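Local coordinates for cytochrome c' (Allochromatium vinosum, PDB 5GYR), which is of unknown exact function but is a high-spin c-type cytochrome, carrying a covalently bound heme without a sixth ligand, at residues 71-74 with 75-79. Residues are numbered along the deposited sequence; the frame is centred on the assembly and turned at random.
With HEC (heme c), chain P.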
ATOM      1  N   THR A  71     -19.263  -2.413  -5.467  1.00 18.16           N
ATOM      2  CA  THR A  71     -18.012  -1.711  -5.739  1.00 17.38           C
ATOM      3  C   THR A  71     -17.701  -1.786  -7.228  1.00 18.33           C
ATOM      4  O   THR A  71     -18.107  -2.724  -7.923  1.00 20.90           O
ATOM      5  CB  THR A  71     -16.823  -2.291  -4.937  1.00 16.17           C
ATOM      6  OG1 THR A  71     -15.649  -1.518  -5.205  1.00 16.94           O
ATOM      7  CG2 THR A  71     -16.538  -3.736  -5.301  1.00 17.14           C
ATOM      8  N   ARG A  72     -17.000  -0.772  -7.707  1.00 15.84           N
ATOM      9  CA  ARG A  72     -16.577  -0.694  -9.103  1.00 18.27           C
ATOM     10  C   ARG A  72     -15.072  -0.846  -9.244  1.00 18.55           C
ATOM     11  O   ARG A  72     -14.534  -0.627 -10.317  1.00 18.60           O
ATOM     12  CB  ARG A  72     -17.017   0.640  -9.711  1.00 18.83           C
ATOM     13  CG  ARG A  72     -18.527   0.821  -9.757  1.00 20.82           C
ATOM     14  CD  ARG A  72     -18.919   2.213 -10.212  1.00 20.24           C
ATOM     15  NE  ARG A  72     -18.407   2.530 -11.540  1.00 25.72           N
ATOM     16  CZ  ARG A  72     -18.450   3.738 -12.095  1.00 25.11           C
ATOM     17  NH1 ARG A  72     -18.969   4.777 -11.442  1.00 32.18           N
ATOM     18  NH2 ARG A  72     -17.955   3.917 -13.310  1.00 25.74           N
ATOM     19  N   VAL A  73     -14.382  -1.218  -8.168  1.00 15.52           N
ATOM     20  CA  VAL A  73     -12.939  -1.397  -8.259  1.00 18.11           C
ATOM     21  C   VAL A  73     -12.607  -2.604  -9.124  1.00 16.70           C
ATOM     22  O   VAL A  73     -13.300  -3.625  -9.081  1.00 18.87           O
ATOM     23  CB  VAL A  73     -12.275  -1.524  -6.875  1.00 15.33           C
ATOM     24  CG1 VAL A  73     -12.627  -2.852  -6.213  1.00 17.70           C
ATOM     25  CG2 VAL A  73     -10.768  -1.342  -7.002  1.00 15.22           C
ATOM     26  N   LYS A  74     -11.565  -2.457  -9.938  1.00 18.99           N
ATOM     27  CA  LYS A  74     -11.019  -3.575 -10.709  1.00 18.00           C
ATOM     28  C   LYS A  74      -9.932  -4.280  -9.909  1.00 19.01           C
ATOM     29  O   LYS A  74      -9.179  -3.640  -9.190  1.00 18.70           O
ATOM     30  CB  LYS A  74     -10.442  -3.073 -12.021  1.00 20.94           C
ATOM     31  CG  LYS A  74     -11.505  -2.561 -12.968  1.00 26.94           C
ATOM     32  CD  LYS A  74     -10.883  -1.884 -14.166  1.00 29.11           C
ATOM     33  CE  LYS A  74     -10.412  -2.888 -15.195  1.00 32.72           C
ATOM     34  NZ  LYS A  74     -11.058  -2.608 -16.507  1.00 41.58           N
ATOM     35  N   PRO A  75      -9.828  -5.602 -10.036  1.00 19.46           N
ATOM     36  CA  PRO A  75      -8.904  -6.361  -9.183  1.00 20.44           C
ATOM     37  C   PRO A  75      -7.445  -5.910  -9.341  1.00 21.93           C
ATOM     38  O   PRO A  75      -6.679  -5.995  -8.393  1.00 21.04           O
ATOM     39  CB  PRO A  75      -9.090  -7.827  -9.639  1.00 21.73           C
ATOM     40  CG  PRO A  75     -10.093  -7.821 -10.742  1.00 23.71           C
ATOM     41  CD  PRO A  75     -10.698  -6.464 -10.864  1.00 20.86           C
ATOM     42  N   GLU A  76      -7.104  -5.408 -10.530  1.00 19.78           N
ATOM     43  CA  GLU A  76      -5.752  -4.931 -10.849  1.00 22.04           C
ATOM     44  C   GLU A  76      -5.269  -3.824  -9.934  1.00 21.43           C
ATOM     45  O   GLU A  76      -4.071  -3.598  -9.810  1.00 23.06           O
ATOM     46  CB  GLU A  76      -5.685  -4.407 -12.291  1.00 25.52           C
ATOM     47  CG  GLU A  76      -5.778  -5.484 -13.364  1.00 29.52           C
ATOM     48  CD  GLU A  76      -7.185  -5.856 -13.788  1.00 31.44           C
ATOM     49  OE1 GLU A  76      -8.165  -5.509 -13.098  1.00 24.27           O
ATOM     50  OE2 GLU A  76      -7.289  -6.530 -14.833  1.00 42.17           O
ATOM     51  N   PHE A  77      -6.201  -3.094  -9.347  1.00 18.11           N
ATOM     52  CA  PHE A  77      -5.864  -1.967  -8.497  1.00 18.57           C
ATOM     53  C   PHE A  77      -5.001  -2.365  -7.310  1.00 17.89           C
ATOM     54  O   PHE A  77      -3.996  -1.701  -7.008  1.00 19.10           O
ATOM     55  CB  PHE A  77      -7.154  -1.339  -7.981  1.00 19.03           C
ATOM     56  CG  PHE A  77      -6.912  -0.103  -7.154  1.00 21.54           C
ATOM     57  CD1 PHE A  77      -6.468   1.077  -7.753  1.00 21.72           C
ATOM     58  CD2 PHE A  77      -7.096  -0.127  -5.791  1.00 22.38           C
ATOM     59  CE1 PHE A  77      -6.226   2.212  -6.995  1.00 23.79           C
ATOM     60  CE2 PHE A  77      -6.866   1.004  -5.030  1.00 26.13           C
ATOM     61  CZ  PHE A  77      -6.430   2.175  -5.631  1.00 20.89           C
ATOM     62  N   PHE A  78      -5.370  -3.471  -6.672  1.00 17.18           N
ATOM     63  CA  PHE A  78      -4.787  -3.874  -5.399  1.00 17.92           C
ATOM     64  C   PHE A  78      -3.285  -4.177  -5.434  1.00 20.63           C
ATOM     65  O   PHE A  78      -2.573  -3.968  -4.453  1.00 22.79           O
ATOM     66  CB  PHE A  78      -5.544  -5.068  -4.847  1.00 16.82           C
ATOM     67  CG  PHE A  78      -6.944  -4.742  -4.461  1.00 17.30           C
ATOM     68  CD1 PHE A  78      -7.223  -4.280  -3.182  1.00 19.36           C
ATOM     69  CD2 PHE A  78      -7.978  -4.843  -5.369  1.00 15.44           C
ATOM     70  CE1 PHE A  78      -8.524  -3.961  -2.828  1.00 21.26           C
ATOM     71  CE2 PHE A  78      -9.283  -4.517  -5.014  1.00 18.55           C
ATOM     72  CZ  PHE A  78      -9.551  -4.086  -3.738  1.00 16.15           C
ATOM     73  N   GLN A  79      -2.787  -4.636  -6.564  1.00 19.69           N
ATOM     74  CA  GLN A  79      -1.366  -5.027  -6.628  1.00 20.91           C
ATOM     75  C   GLN A  79      -0.413  -3.833  -6.560  1.00 20.94           C
ATOM     76  O   GLN A  79       0.792  -3.992  -6.372  1.00 19.62           O
ATOM     77  CB  GLN A  79      -1.076  -5.856  -7.882  1.00 24.81           C
ATOM     78  CG  GLN A  79      -1.272  -5.106  -9.173  1.00 26.15           C
ATOM     79  CD  GLN A  79      -1.169  -6.021 -10.367  1.00 28.88           C
ATOM     80  OE1 GLN A  79      -0.275  -6.859 -10.438  1.00 32.99           O
ATOM     81  NE2 GLN A  79      -2.072  -5.868 -11.310  1.00 27.85           N
TER
HETATM   82 FE   HEC P 201     -12.203   8.036  -8.257  1.00 14.38          FE
HETATM   83  CHA HEC P 201     -14.834   5.906  -7.751  1.00 13.41           C
HETATM   84  CHB HEC P 201     -14.396  10.667  -8.481  1.00 11.74           C
HETATM   85  CHC HEC P 201      -9.560  10.234  -8.284  1.00 13.79           C
HETATM   86  CHD HEC P 201     -10.005   5.429  -8.120  1.00 14.09           C
HETATM   87  NA  HEC P 201     -14.196   8.238  -8.212  1.00 12.32           N
HETATM   88  C1A HEC P 201     -15.117   7.238  -7.934  1.00 13.36           C
HETATM   89  C2A HEC P 201     -16.431   7.796  -7.929  1.00 14.85           C
HETATM   90  C3A HEC P 201     -16.305   9.129  -8.157  1.00 13.15           C
HETATM   91  C4A HEC P 201     -14.912   9.406  -8.284  1.00 13.03           C
HETATM   92  CMA HEC P 201     -17.405  10.158  -8.220  1.00 14.31           C
HETATM   93  CAA HEC P 201     -17.727   7.031  -7.708  1.00 15.35           C
HETATM   94  CBA HEC P 201     -17.937   6.948  -6.191  1.00 16.84           C
HETATM   95  CGA HEC P 201     -19.278   6.360  -5.851  1.00 17.41           C
HETATM   96  O1A HEC P 201     -20.254   7.097  -5.581  1.00 22.61           O
HETATM   97  O2A HEC P 201     -19.397   5.130  -5.841  1.00 18.74           O
HETATM   98  NB  HEC P 201     -12.014  10.105  -8.388  1.00 13.04           N
HETATM   99  C1B HEC P 201     -13.028  10.986  -8.420  1.00 11.94           C
HETATM  100  C2B HEC P 201     -12.503  12.316  -8.540  1.00 14.51           C
HETATM  101  C3B HEC P 201     -11.140  12.210  -8.475  1.00 13.97           C
HETATM  102  C4B HEC P 201     -10.860  10.761  -8.349  1.00 12.72           C
HETATM  103  CMB HEC P 201     -13.306  13.591  -8.653  1.00 13.66           C
HETATM  104  CAB HEC P 201     -10.091  13.262  -8.413  1.00 13.62           C
HETATM  105  CBB HEC P 201     -10.312  14.519  -7.966  1.00 10.00           C
HETATM  106  NC  HEC P 201     -10.126   7.855  -8.245  1.00 13.37           N
HETATM  107  C1C HEC P 201      -9.244   8.888  -8.211  1.00 13.42           C
HETATM  108  C2C HEC P 201      -7.939   8.371  -8.256  1.00 13.35           C
HETATM  109  C3C HEC P 201      -8.038   6.985  -8.195  1.00 14.84           C
HETATM  110  C4C HEC P 201      -9.448   6.678  -8.162  1.00 12.51           C
HETATM  111  CMC HEC P 201      -6.701   9.229  -8.302  1.00 15.37           C
HETATM  112  CAC HEC P 201      -6.950   5.969  -8.166  1.00 12.89           C
HETATM  113  CBC HEC P 201      -5.630   6.282  -7.999  1.00 15.15           C
HETATM  114  ND  HEC P 201     -12.378   6.124  -8.073  1.00 15.21           N
HETATM  115  C1D HEC P 201     -11.388   5.209  -7.983  1.00 14.06           C
HETATM  116  C2D HEC P 201     -11.911   3.842  -7.750  1.00 14.47           C
HETATM  117  C3D HEC P 201     -13.258   3.976  -7.648  1.00 13.66           C
HETATM  118  C4D HEC P 201     -13.518   5.420  -7.799  1.00 15.04           C
HETATM  119  CMD HEC P 201     -11.153   2.535  -7.635  1.00 14.12           C
HETATM  120  CAD HEC P 201     -14.238   2.860  -7.387  1.00 13.49           C
HETATM  121  CBD HEC P 201     -14.498   2.794  -5.864  1.00 13.12           C
HETATM  122  CGD HEC P 201     -15.403   1.662  -5.416  1.00 13.83           C
HETATM  123  O1D HEC P 201     -16.467   1.468  -6.023  1.00 16.36           O
HETATM  124  O2D HEC P 201     -15.146   0.945  -4.412  1.00 16.08           O
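Val-73 reaches the helical turn of 75-79 with both methyls: CG2 lies 3.7 Å from CB of Phe-77, and CG1 lies 3.9 Å from CE2 of Phe-78. Its chi1 of 71° sets CG1 between the backbone N and the carbonyl carbon and leaves CG2 anti to the N, so the branched side chain can serve two aromatic neighbours at once, and CG2 also approaches heme methyl CMD at 3.9 Å. The near part of the Phe-77 ring stays beside Val-73 CG2, while its far end runs on toward the heme, CE1 coming to 4.0 Å from heme CAC. Proline suits the first place of the turn, where its ring fixes phi and no N-H is needed; the O of Lys-74 accepts from Phe-77 N at 3.0 Å. Upstream, the Thr-71 hydroxyl donates to heme propionate O2D (2.6 Å from OG1) and accepts from Val-73 N in an ST turn, while Arg-72 N binds the other oxygen, O1D, at 2.9 Å. A valine in place of Thr-71 would probably leave heme O2D without this donor and Val-73 N without its acceptor, so the ST turn would be lost. Arg-12, from helix 5-31, also donates to the heme and bonds Thr-71 OG1, while Arg-72 NH2 bonds Ala-130 O of the second subunit. Within the loop between helix 36-50 and strand 81-83, Thr-71 and Val-73 pack on helix 5-31, on Ile-9 and Arg-12 respectively.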